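PDB 4YY2: dTor_3x33L from Synthetic construct, which is a computationally designed left-handed alpha/alpha toroid of three tandem repeats, with no natural biological function assigned to it. Local coordinates for residues L12-A17 with T22-V27; I16-G21 with K94-K99; K37-S40 with L46-I49. One frame throughout, in Å; residues are numbered along the deposited sequence.

Contact 1 (L12-A17 with T22-V27)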
ATOM      1  N   LEU A  12      -5.431   3.126   2.423  1.00 30.26           N
ATOM      2  CA  LEU A  12      -4.191   2.405   2.082  1.00 31.38           C
ATOM      3  C   LEU A  12      -2.976   3.050   2.735  1.00 29.01           C
ATOM      4  O   LEU A  12      -2.078   2.343   3.307  1.00 28.39           O
ATOM      5  CB  LEU A  12      -3.949   2.305   0.552  1.00 31.51           C
ATOM      6  CG  LEU A  12      -4.987   1.425  -0.158  1.00 31.69           C
ATOM      7  CD1 LEU A  12      -4.838   1.539  -1.664  1.00 35.48           C
ATOM      8  CD2 LEU A  12      -4.947  -0.022   0.297  1.00 33.29           C
ATOM      9  N   LEU A  13      -2.920   4.365   2.693  1.00 29.91           N
ATOM     10  CA  LEU A  13      -1.793   5.071   3.356  1.00 29.88           C
ATOM     11  C   LEU A  13      -1.753   4.842   4.849  1.00 28.49           C
ATOM     12  O   LEU A  13      -0.653   4.717   5.400  1.00 31.98           O
ATOM     13  CB  LEU A  13      -1.820   6.556   3.056  1.00 32.35           C
ATOM     14  CG  LEU A  13      -1.527   6.886   1.582  1.00 33.98           C
ATOM     15  CD1 LEU A  13      -1.842   8.349   1.310  1.00 39.48           C
ATOM     16  CD2 LEU A  13      -0.063   6.605   1.157  1.00 33.90           C
ATOM     17  N   GLU A  14      -2.907   4.721   5.484  1.00 28.76           N
ATOM     18  CA  GLU A  14      -2.966   4.432   6.913  1.00 33.59           C
ATOM     19  C   GLU A  14      -2.469   3.052   7.228  1.00 31.38           C
ATOM     20  O   GLU A  14      -1.712   2.832   8.198  1.00 31.48           O
ATOM     21  CB  GLU A  14      -4.370   4.649   7.487  1.00 39.53           C
ATOM     22  CG  GLU A  14      -4.749   6.143   7.541  1.00 43.14           C
ATOM     23  CD  GLU A  14      -6.105   6.405   8.203  1.00 49.41           C
ATOM     24  OE1 GLU A  14      -6.797   5.440   8.577  1.00 53.20           O
ATOM     25  OE2 GLU A  14      -6.474   7.577   8.336  1.00 50.79           O
ATOM     26  N   LEU A  15      -2.844   2.101   6.381  1.00 31.10           N
ATOM     27  CA  LEU A  15      -2.391   0.736   6.533  1.00 30.60           C
ATOM     28  C   LEU A  15      -0.878   0.653   6.355  1.00 32.43           C
ATOM     29  O   LEU A  15      -0.213  -0.137   7.031  1.00 30.93           O
ATOM     30  CB  LEU A  15      -3.131  -0.232   5.556  1.00 31.68           C
ATOM     31  CG  LEU A  15      -4.615  -0.400   5.848  1.00 30.46           C
ATOM     32  CD1 LEU A  15      -5.334  -1.159   4.785  1.00 34.91           C
ATOM     33  CD2 LEU A  15      -4.881  -1.005   7.225  1.00 36.06           C
ATOM     34  N   ILE A  16      -0.354   1.385   5.368  1.00 29.69           N
ATOM     35  CA  ILE A  16       1.111   1.441   5.110  1.00 30.78           C
ATOM     36  C   ILE A  16       1.863   2.066   6.289  1.00 32.31           C
ATOM     37  O   ILE A  16       2.894   1.503   6.735  1.00 32.74           O
ATOM     38  CB  ILE A  16       1.422   2.152   3.792  1.00 29.50           C
ATOM     39  CG1 ILE A  16       0.870   1.320   2.607  1.00 31.88           C
ATOM     40  CG2 ILE A  16       2.907   2.427   3.679  1.00 33.44           C
ATOM     41  CD1 ILE A  16       0.808   2.082   1.298  1.00 32.64           C
ATOM     42  N   ALA A  17       1.313   3.149   6.860  1.00 29.71           N
ATOM     43  CA  ALA A  17       1.879   3.661   8.095  1.00 30.18           C
ATOM     44  C   ALA A  17       1.985   2.647   9.221  1.00 30.61           C
ATOM     45  O   ALA A  17       3.048   2.522   9.917  1.00 32.69           O
ATOM     46  CB  ALA A  17       1.103   4.875   8.564  1.00 31.12           C
ATOM     47  N   THR A  22       5.328   4.167  11.256  1.00 31.16           N
ATOM     48  CA  THR A  22       5.430   5.583  11.068  1.00 33.77           C
ATOM     49  C   THR A  22       4.007   6.133  11.188  1.00 33.42           C
ATOM     50  O   THR A  22       3.036   5.395  11.245  1.00 31.23           O
ATOM     51  CB  THR A  22       6.039   5.850   9.651  1.00 38.28           C
ATOM     52  OG1 THR A  22       5.263   5.184   8.674  1.00 50.72           O
ATOM     53  CG2 THR A  22       7.492   5.376   9.626  1.00 39.33           C
ATOM     54  N   THR A  23       3.895   7.443  11.248  1.00 33.94           N
ATOM     55  CA  THR A  23       2.577   8.114  11.371  1.00 33.20           C
ATOM     56  C   THR A  23       1.895   8.213  10.036  1.00 31.46           C
ATOM     57  O   THR A  23       2.513   8.193   8.986  1.00 29.89           O
ATOM     58  CB  THR A  23       2.647   9.558  11.975  1.00 34.65           C
ATOM     59  OG1 THR A  23       3.218  10.433  11.033  1.00 35.69           O
ATOM     60  CG2 THR A  23       3.467   9.553  13.293  1.00 38.27           C
ATOM     61  N   ARG A  24       0.575   8.354  10.083  1.00 33.79           N
ATOM     62  CA  ARG A  24      -0.204   8.553   8.868  1.00 37.39           C
ATOM     63  C   ARG A  24       0.195   9.812   8.157  1.00 33.55           C
ATOM     64  O   ARG A  24       0.287   9.814   6.918  1.00 30.96           O
ATOM     65  CB  ARG A  24      -1.676   8.597   9.233  1.00 38.26           C
ATOM     66  CG  ARG A  24      -2.149   7.309   9.896  1.00 40.92           C
ATOM     67  CD  ARG A  24      -3.380   7.451  10.753  1.00 42.49           C
ATOM     68  NE  ARG A  24      -3.937   6.137  11.055  1.00 38.68           N
ATOM     69  CZ  ARG A  24      -5.162   5.968  11.595  1.00 43.44           C
ATOM     70  NH1 ARG A  24      -5.942   7.017  11.822  1.00 42.40           N
ATOM     71  NH2 ARG A  24      -5.619   4.746  11.850  1.00 44.69           N
ATOM     72  N   GLU A  25       0.497  10.874   8.897  1.00 30.98           N
ATOM     73  CA  GLU A  25       0.931  12.125   8.219  1.00 37.34           C
ATOM     74  C   GLU A  25       2.306  12.037   7.537  1.00 33.07           C
ATOM     75  O   GLU A  25       2.515  12.649   6.509  1.00 33.26           O
ATOM     76  CB  GLU A  25       0.888  13.385   9.116  1.00 42.49           C
ATOM     77  CG  GLU A  25      -0.497  13.921   9.354  1.00 49.24           C
ATOM     78  CD  GLU A  25      -1.233  14.325   8.046  1.00 50.12           C
ATOM     79  OE1 GLU A  25      -0.691  15.157   7.252  1.00 49.18           O
ATOM     80  OE2 GLU A  25      -2.367  13.814   7.846  1.00 58.32           O
ATOM     81  N   GLU A  26       3.250  11.327   8.173  1.00 29.98           N
ATOM     82  CA  GLU A  26       4.567  11.085   7.602  1.00 27.92           C
ATOM     83  C   GLU A  26       4.436  10.358   6.266  1.00 28.67           C
ATOM     84  O   GLU A  26       5.020  10.727   5.234  1.00 31.02           O
ATOM     85  CB  GLU A  26       5.428  10.280   8.611  1.00 28.70           C
ATOM     86  CG  GLU A  26       6.006  11.164   9.672  1.00 32.75           C
ATOM     87  CD  GLU A  26       6.652  10.413  10.824  1.00 40.65           C
ATOM     88  OE1 GLU A  26       6.364   9.229  11.065  1.00 35.94           O
ATOM     89  OE2 GLU A  26       7.444  11.040  11.501  1.00 39.39           O
ATOM     90  N   VAL A  27       3.575   9.323   6.263  1.00 27.31           N
ATOM     91  CA  VAL A  27       3.428   8.543   5.046  1.00 29.30           C
ATOM     92  C   VAL A  27       2.740   9.421   3.962  1.00 31.00           C
ATOM     93  O   VAL A  27       3.164   9.420   2.799  1.00 30.27           O
ATOM     94  CB  VAL A  27       2.637   7.274   5.352  1.00 30.92           C
ATOM     95  CG1 VAL A  27       2.241   6.542   4.066  1.00 31.46           C
ATOM     96  CG2 VAL A  27       3.517   6.411   6.230  1.00 33.72           C
TER
HETATM   97  O   HOH W   1      -2.288   3.673  10.736  1.00 38.61           O

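Contact 2 (I16-G21 with K94-K99)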
ATOM      1  N   ILE A  16      -0.354   1.385   5.368  1.00 29.69           N
ATOM      2  CA  ILE A  16       1.111   1.441   5.110  1.00 30.78           C
ATOM      3  C   ILE A  16       1.863   2.066   6.289  1.00 32.31           C
ATOM      4  O   ILE A  16       2.894   1.503   6.735  1.00 32.74           O
ATOM      5  CB  ILE A  16       1.422   2.152   3.792  1.00 29.50           C
ATOM      6  CG1 ILE A  16       0.870   1.320   2.607  1.00 31.88           C
ATOM      7  CG2 ILE A  16       2.907   2.427   3.679  1.00 33.44           C
ATOM      8  CD1 ILE A  16       0.808   2.082   1.298  1.00 32.64           C
ATOM      9  N   ALA A  17       1.313   3.149   6.860  1.00 29.71           N
ATOM     10  CA  ALA A  17       1.879   3.661   8.095  1.00 30.18           C
ATOM     11  C   ALA A  17       1.985   2.647   9.221  1.00 30.61           C
ATOM     12  O   ALA A  17       3.048   2.522   9.917  1.00 32.69           O
ATOM     13  CB  ALA A  17       1.103   4.875   8.564  1.00 31.12           C
ATOM     14  N   GLU A  18       0.889   1.921   9.468  1.00 31.72           N
ATOM     15  CA  GLU A  18       0.942   0.860  10.493  1.00 34.44           C
ATOM     16  C   GLU A  18       2.013  -0.178  10.198  1.00 36.07           C
ATOM     17  O   GLU A  18       2.778  -0.624  11.127  1.00 31.29           O
ATOM     18  CB  GLU A  18      -0.397   0.205  10.664  1.00 38.75           C
ATOM     19  CG  GLU A  18      -0.523  -0.564  11.964  1.00 43.35           C
ATOM     20  CD  GLU A  18      -1.960  -0.805  12.419  1.00 48.74           C
ATOM     21  OE1 GLU A  18      -2.884  -0.739  11.573  1.00 53.53           O
ATOM     22  OE2 GLU A  18      -2.158  -1.056  13.654  1.00 54.19           O
ATOM     23  N   ALA A  19       2.135  -0.561   8.929  1.00 34.53           N
ATOM     24  CA  ALA A  19       3.097  -1.632   8.547  1.00 34.00           C
ATOM     25  C   ALA A  19       4.542  -1.108   8.676  1.00 35.29           C
ATOM     26  O   ALA A  19       5.455  -1.903   8.882  1.00 39.78           O
ATOM     27  CB  ALA A  19       2.868  -2.134   7.109  1.00 33.11           C
ATOM     28  N   SER A  20       4.727   0.211   8.543  1.00 31.29           N
ATOM     29  CA  SER A  20       5.991   0.930   8.524  1.00 34.35           C
ATOM     30  C   SER A  20       6.450   1.409   9.880  1.00 30.86           C
ATOM     31  O   SER A  20       7.561   1.849   9.977  1.00 32.12           O
ATOM     32  CB  SER A  20       5.869   2.237   7.675  1.00 36.47           C
ATOM     33  OG  SER A  20       5.582   1.953   6.300  1.00 46.85           O
ATOM     34  N   GLY A  21       5.583   1.384  10.861  1.00 32.57           N
ATOM     35  CA  GLY A  21       5.847   1.957  12.157  1.00 33.42           C
ATOM     36  C   GLY A  21       6.080   3.481  12.140  1.00 37.96           C
ATOM     37  O   GLY A  21       6.839   4.042  12.946  1.00 34.10           O
ATOM     38  N   LYS A  94      -7.534  -6.928   4.764  1.00 37.03           N
ATOM     39  CA  LYS A  94      -8.739  -6.646   3.962  1.00 38.46           C
ATOM     40  C   LYS A  94      -9.881  -6.239   4.871  1.00 40.24           C
ATOM     41  O   LYS A  94     -10.600  -5.298   4.560  1.00 37.57           O
ATOM     42  CB  LYS A  94      -9.102  -7.825   3.059  1.00 43.88           C
ATOM     43  CG  LYS A  94      -8.095  -7.991   1.904  1.00 43.61           C
ATOM     44  CD  LYS A  94      -8.339  -9.226   1.039  1.00 47.16           C
ATOM     45  CE  LYS A  94      -7.146  -9.553   0.169  1.00 47.20           C
ATOM     46  NZ  LYS A  94      -7.291 -10.823  -0.595  1.00 48.61           N
ATOM     47  N   LYS A  95     -10.051  -6.962   5.989  1.00 41.00           N
ATOM     48  CA  LYS A  95     -11.082  -6.575   7.000  1.00 40.43           C
ATOM     49  C   LYS A  95     -10.912  -5.159   7.436  1.00 36.59           C
ATOM     50  O   LYS A  95     -11.914  -4.407   7.532  1.00 34.65           O
ATOM     51  CB  LYS A  95     -11.143  -7.511   8.283  1.00 41.88           C
ATOM     52  CG  LYS A  95      -9.850  -7.588   9.050  1.00 53.95           C
ATOM     53  CD  LYS A  95      -9.971  -7.878  10.544  1.00 58.97           C
ATOM     54  CE  LYS A  95      -8.631  -8.142  11.226  1.00 58.45           C
ATOM     55  NZ  LYS A  95      -7.962  -6.891  11.677  1.00 59.62           N
ATOM     56  N   LYS A  96      -9.672  -4.762   7.754  1.00 34.03           N
ATOM     57  CA  LYS A  96      -9.386  -3.431   8.249  1.00 36.15           C
ATOM     58  C   LYS A  96      -9.673  -2.370   7.243  1.00 32.19           C
ATOM     59  O   LYS A  96     -10.192  -1.294   7.581  1.00 39.91           O
ATOM     60  CB  LYS A  96      -7.940  -3.284   8.738  1.00 38.20           C
ATOM     61  CG  LYS A  96      -7.632  -3.912  10.073  1.00 47.14           C
ATOM     62  CD  LYS A  96      -6.125  -3.799  10.395  1.00 51.09           C
ATOM     63  CE  LYS A  96      -5.735  -4.208  11.801  1.00 61.36           C
ATOM     64  NZ  LYS A  96      -4.284  -3.873  11.960  1.00 66.49           N
ATOM     65  N   PHE A  97      -9.322  -2.682   5.995  1.00 31.76           N
ATOM     66  CA  PHE A  97      -9.556  -1.815   4.908  1.00 29.42           C
ATOM     67  C   PHE A  97     -11.065  -1.443   4.819  1.00 30.09           C
ATOM     68  O   PHE A  97     -11.433  -0.259   4.805  1.00 33.52           O
ATOM     69  CB  PHE A  97      -9.013  -2.370   3.625  1.00 31.06           C
ATOM     70  CG  PHE A  97      -9.355  -1.532   2.393  1.00 27.06           C
ATOM     71  CD1 PHE A  97      -8.564  -0.427   2.035  1.00 30.33           C
ATOM     72  CD2 PHE A  97     -10.442  -1.856   1.595  1.00 30.76           C
ATOM     73  CE1 PHE A  97      -8.891   0.331   0.901  1.00 30.94           C
ATOM     74  CE2 PHE A  97     -10.755  -1.087   0.454  1.00 34.67           C
ATOM     75  CZ  PHE A  97      -9.955  -0.003   0.132  1.00 31.15           C
ATOM     76  N   TRP A  98     -11.902  -2.450   4.763  1.00 30.73           N
ATOM     77  CA  TRP A  98     -13.327  -2.217   4.568  1.00 35.01           C
ATOM     78  C   TRP A  98     -13.929  -1.552   5.797  1.00 40.17           C
ATOM     79  O   TRP A  98     -14.865  -0.732   5.669  1.00 39.23           O
ATOM     80  CB  TRP A  98     -14.031  -3.530   4.116  1.00 37.82           C
ATOM     81  CG  TRP A  98     -13.715  -3.886   2.682  1.00 34.37           C
ATOM     82  CD1 TRP A  98     -12.851  -4.830   2.262  1.00 39.08           C
ATOM     83  CD2 TRP A  98     -14.244  -3.290   1.504  1.00 34.35           C
ATOM     84  NE1 TRP A  98     -12.795  -4.863   0.904  1.00 39.84           N
ATOM     85  CE2 TRP A  98     -13.622  -3.905   0.408  1.00 38.22           C
ATOM     86  CE3 TRP A  98     -15.166  -2.259   1.264  1.00 33.56           C
ATOM     87  CZ2 TRP A  98     -13.942  -3.593  -0.942  1.00 37.09           C
ATOM     88  CZ3 TRP A  98     -15.475  -1.943  -0.085  1.00 33.51           C
ATOM     89  CH2 TRP A  98     -14.837  -2.594  -1.155  1.00 34.95           C
ATOM     90  N   LYS A  99     -13.385  -1.877   6.979  1.00 43.12           N
ATOM     91  CA  LYS A  99     -13.867  -1.268   8.230  1.00 45.32           C
ATOM     92  C   LYS A  99     -13.607   0.199   8.224  1.00 41.37           C
ATOM     93  O   LYS A  99     -14.488   0.994   8.575  1.00 36.01           O
ATOM     94  CB  LYS A  99     -13.208  -1.833   9.500  1.00 49.35           C
ATOM     95  CG  LYS A  99     -14.095  -2.757  10.289  1.00 60.48           C
ATOM     96  CD  LYS A  99     -13.316  -3.442  11.409  1.00 65.89           C
ATOM     97  CE  LYS A  99     -13.787  -4.856  11.625  1.00 72.15           C
ATOM     98  NZ  LYS A  99     -13.046  -5.464  12.764  1.00 77.18           N
TER

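Contact 3 (K37-S40 with L46-I49)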
ATOM      1  N   LYS A  37       7.064  14.841  -7.870  1.00 42.95           N
ATOM      2  CA  LYS A  37       8.157  14.439  -8.791  1.00 47.63           C
ATOM      3  C   LYS A  37       7.697  13.823 -10.101  1.00 55.52           C
ATOM      4  O   LYS A  37       8.520  13.477 -10.945  1.00 60.64           O
ATOM      5  CB  LYS A  37       9.098  13.431  -8.143  1.00 43.76           C
ATOM      6  CG  LYS A  37       9.838  13.931  -6.961  1.00 43.33           C
ATOM      7  CD  LYS A  37      10.672  12.784  -6.433  1.00 43.85           C
ATOM      8  CE  LYS A  37      11.299  13.161  -5.128  1.00 45.51           C
ATOM      9  NZ  LYS A  37      12.120  12.044  -4.676  1.00 45.27           N
ATOM     10  N   GLY A  38       6.401  13.614 -10.239  1.00 48.95           N
ATOM     11  CA  GLY A  38       5.799  13.110 -11.478  1.00 53.48           C
ATOM     12  C   GLY A  38       5.465  11.628 -11.481  1.00 51.59           C
ATOM     13  O   GLY A  38       5.022  11.088 -12.497  1.00 61.72           O
ATOM     14  N   LYS A  39       5.644  10.957 -10.341  1.00 45.00           N
ATOM     15  CA  LYS A  39       5.172   9.536 -10.188  1.00 41.18           C
ATOM     16  C   LYS A  39       3.622   9.387 -10.079  1.00 41.09           C
ATOM     17  O   LYS A  39       2.933  10.332  -9.754  1.00 43.45           O
ATOM     18  CB  LYS A  39       5.855   8.898  -8.987  1.00 43.73           C
ATOM     19  CG  LYS A  39       7.348   8.683  -9.155  1.00 45.22           C
ATOM     20  CD  LYS A  39       7.979   8.148  -7.912  1.00 44.17           C
ATOM     21  CE  LYS A  39       9.471   8.266  -7.964  1.00 54.45           C
ATOM     22  NZ  LYS A  39       9.978   7.877  -6.618  1.00 54.69           N
ATOM     23  N   SER A  40       3.106   8.209 -10.371  1.00 36.68           N
ATOM     24  CA  SER A  40       1.685   7.876 -10.308  1.00 38.09           C
ATOM     25  C   SER A  40       1.389   7.397  -8.906  1.00 29.90           C
ATOM     26  O   SER A  40       2.238   6.786  -8.280  1.00 36.15           O
ATOM     27  CB  SER A  40       1.235   6.722 -11.322  1.00 38.80           C
ATOM     28  OG  SER A  40       1.583   5.341 -10.913  1.00 36.23           O
ATOM     29  N   LEU A  46       3.417   1.442  -4.199  1.00 29.67           N
ATOM     30  CA  LEU A  46       4.301   0.241  -4.270  1.00 28.90           C
ATOM     31  C   LEU A  46       5.664   0.542  -3.671  1.00 29.99           C
ATOM     32  O   LEU A  46       6.228  -0.310  -2.922  1.00 28.83           O
ATOM     33  CB  LEU A  46       4.401  -0.242  -5.743  1.00 29.18           C
ATOM     34  CG  LEU A  46       3.077  -0.842  -6.244  1.00 30.08           C
ATOM     35  CD1 LEU A  46       3.119  -0.971  -7.748  1.00 30.98           C
ATOM     36  CD2 LEU A  46       2.710  -2.167  -5.592  1.00 31.78           C
ATOM     37  N   GLU A  47       6.211   1.731  -3.943  1.00 28.32           N
ATOM     38  CA  GLU A  47       7.480   2.073  -3.305  1.00 33.48           C
ATOM     39  C   GLU A  47       7.367   2.121  -1.771  1.00 30.94           C
ATOM     40  O   GLU A  47       8.324   1.756  -1.042  1.00 30.79           O
ATOM     41  CB  GLU A  47       7.987   3.376  -3.873  1.00 37.40           C
ATOM     42  CG  GLU A  47       8.385   3.214  -5.339  1.00 38.73           C
ATOM     43  CD  GLU A  47       8.954   4.472  -5.975  1.00 47.17           C
ATOM     44  OE1 GLU A  47       9.061   5.507  -5.336  1.00 45.05           O
ATOM     45  OE2 GLU A  47       9.255   4.447  -7.177  1.00 43.20           O
ATOM     46  N   LEU A  48       6.270   2.661  -1.295  1.00 30.31           N
ATOM     47  CA  LEU A  48       6.057   2.810   0.174  1.00 30.73           C
ATOM     48  C   LEU A  48       5.925   1.467   0.823  1.00 31.03           C
ATOM     49  O   LEU A  48       6.426   1.245   1.947  1.00 35.91           O
ATOM     50  CB  LEU A  48       4.881   3.721   0.486  1.00 28.49           C
ATOM     51  CG  LEU A  48       5.060   5.201   0.162  1.00 34.96           C
ATOM     52  CD1 LEU A  48       3.716   5.911   0.201  1.00 35.29           C
ATOM     53  CD2 LEU A  48       6.064   5.839   1.115  1.00 38.55           C
ATOM     54  N   ILE A  49       5.278   0.547   0.115  1.00 28.72           N
ATOM     55  CA  ILE A  49       5.115  -0.820   0.583  1.00 31.85           C
ATOM     56  C   ILE A  49       6.438  -1.561   0.660  1.00 32.68           C
ATOM     57  O   ILE A  49       6.739  -2.236   1.681  1.00 33.49           O
ATOM     58  CB  ILE A  49       4.096  -1.592  -0.264  1.00 30.07           C
ATOM     59  CG1 ILE A  49       2.682  -1.024  -0.035  1.00 29.84           C
ATOM     60  CG2 ILE A  49       4.152  -3.070   0.026  1.00 32.39           C
ATOM     61  CD1 ILE A  49       1.706  -1.420  -1.113  1.00 29.54           C
TER

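Contact 1 (L12-A17 with T22-V27)
Leu13 meets Val27 with CD2, which lies 3.7 Å from Val27 CG1, while the Leu13 carbonyl oxygen touches the same methyl. Leu13 also packs against Leu45 and Leu48 of helix 41-53, so the pair belongs to the buried interior. Glu14 extends from the helix with CG anti to its carbonyl carbon (chi1 -70°), and its carboxylate lies flat over the guanidinium of Arg24, the two planes only 4° apart. OE1 of Glu14 sits 3.5 Å from NH2 of Arg24, above the plane, so the salt bridge is one of charge with no N-H directed at the oxygen. A water in the guanidinium plane at its edge accepts from Arg24 NE and donates to Glu14 O. These contacts join two successive helices of the alpha/alpha toroid in a helical hairpin. Ile16 adds CG2 at 4.2 Å from Val27 CG1. Ala17, facing helix 24-36, brings CB to 3.7 Å from Val27 CG2, and Ala17 O receives the backbone bond from Thr22 N at 3.1 Å. Just beyond the turn, Thr23 and Glu26 form a capping box: Glu26 N donates to Thr23 OG1, and Thr23 N to Glu26 OE1.

Contact 2 (I16-G21 with K94-K99)
Glu18 and Lys96 reach from helix 8-20 to helix 90-101 and, consistent with the closed ring of an alpha/alpha toroid, link the first and last helices of the chain at the surface. The backbones stand well apart here: Glu18 CA and Lys96 CA, the nearest such pair, are separated by 11.4 Å. Two long side chains span that distance, meeting at about a right angle. Glu18, in the last turn of its helix, sends CG anti to its backbone N (chi1 -162°) and continues extended, with its CB already directed at the helix of Lys96. Lys96 likewise starts toward its partner and is extended out to the ammonium group, its CG lying anti to the carbonyl carbon (chi1 -76°). Because only the charged ends meet, the contact buries just 55 Å² of surface, shared almost evenly between the two residues. Closer packing of the same two helices lies deeper, where Lys96 rests on Leu15 and Phe97 fits against Val11, Leu12 and Leu15. The salt bridge itself is loose, its hydrogen bond being weak. NZ of Lys96 lies 3.5 Å from OE1 of Glu18 and 3.9 Å from OE2, leaning toward one oxygen of the carboxylate.

Contact 3 (K37-S40 with L46-I49)
Lys39, in the loop between helix 24-36 and helix 41-53, extends its side chain to Glu47, in the second turn of the helix that this loop leads into. Leu46, just before Glu47, turns to the interior and packs on helices 57-69 and 74-86, as Leu48 and Ile49 after it pack on Ile16 of helix 8-20. Glu47 carries the whole contact on this side. Its CG is anti to the carbonyl carbon (chi1 -68°) and the chain beyond is extended, presenting the carboxylate to a lysine that arrives at roughly a right angle. The ammonium of Lys39 has its stronger partner in Glu34, with whose OE1 it forms a salt bridge, but it serves Glu47 as well: Lys39 NZ donates to Glu47 OE1 at 2.8 Å on the syn lone pair, while Glu47 OE2 lies 3.5 Å from the same nitrogen. Glu47 OE2 pairs in turn with Lys61 NZ. Each group thus has a second opposite charge, and this chain of alternating charges, running from Glu34 through Lys39 of the loop and Glu47 to Lys61, would probably favour the ionised form of both Lys39 and Glu47.

In the fold
Contacts 1 and 2 both use helix 8-20, sharing Ile16 and Ala17, and their centres are about 9 Å apart; the helix meets its sequence neighbour in contact 1 and the last helix in contact 2. Contact 3 follows contact 1 along the chain and lies between the two segments of contact 2. Its centre is about 14 Å from that of contact 1 and 18 Å from that of contact 2, on the opposite side of the chain's centre from contact 2. The interior links them: Ile16 CD1 lies 3.9 Å from Ile49 CG1, and Leu12 CD2 lies 4.0 Å from Phe97 CE1. The Thr23 side chain is about 4 Å from a bound sodium ion, whereas those of Glu18 and Lys39 are about 11 and 13 Å from one.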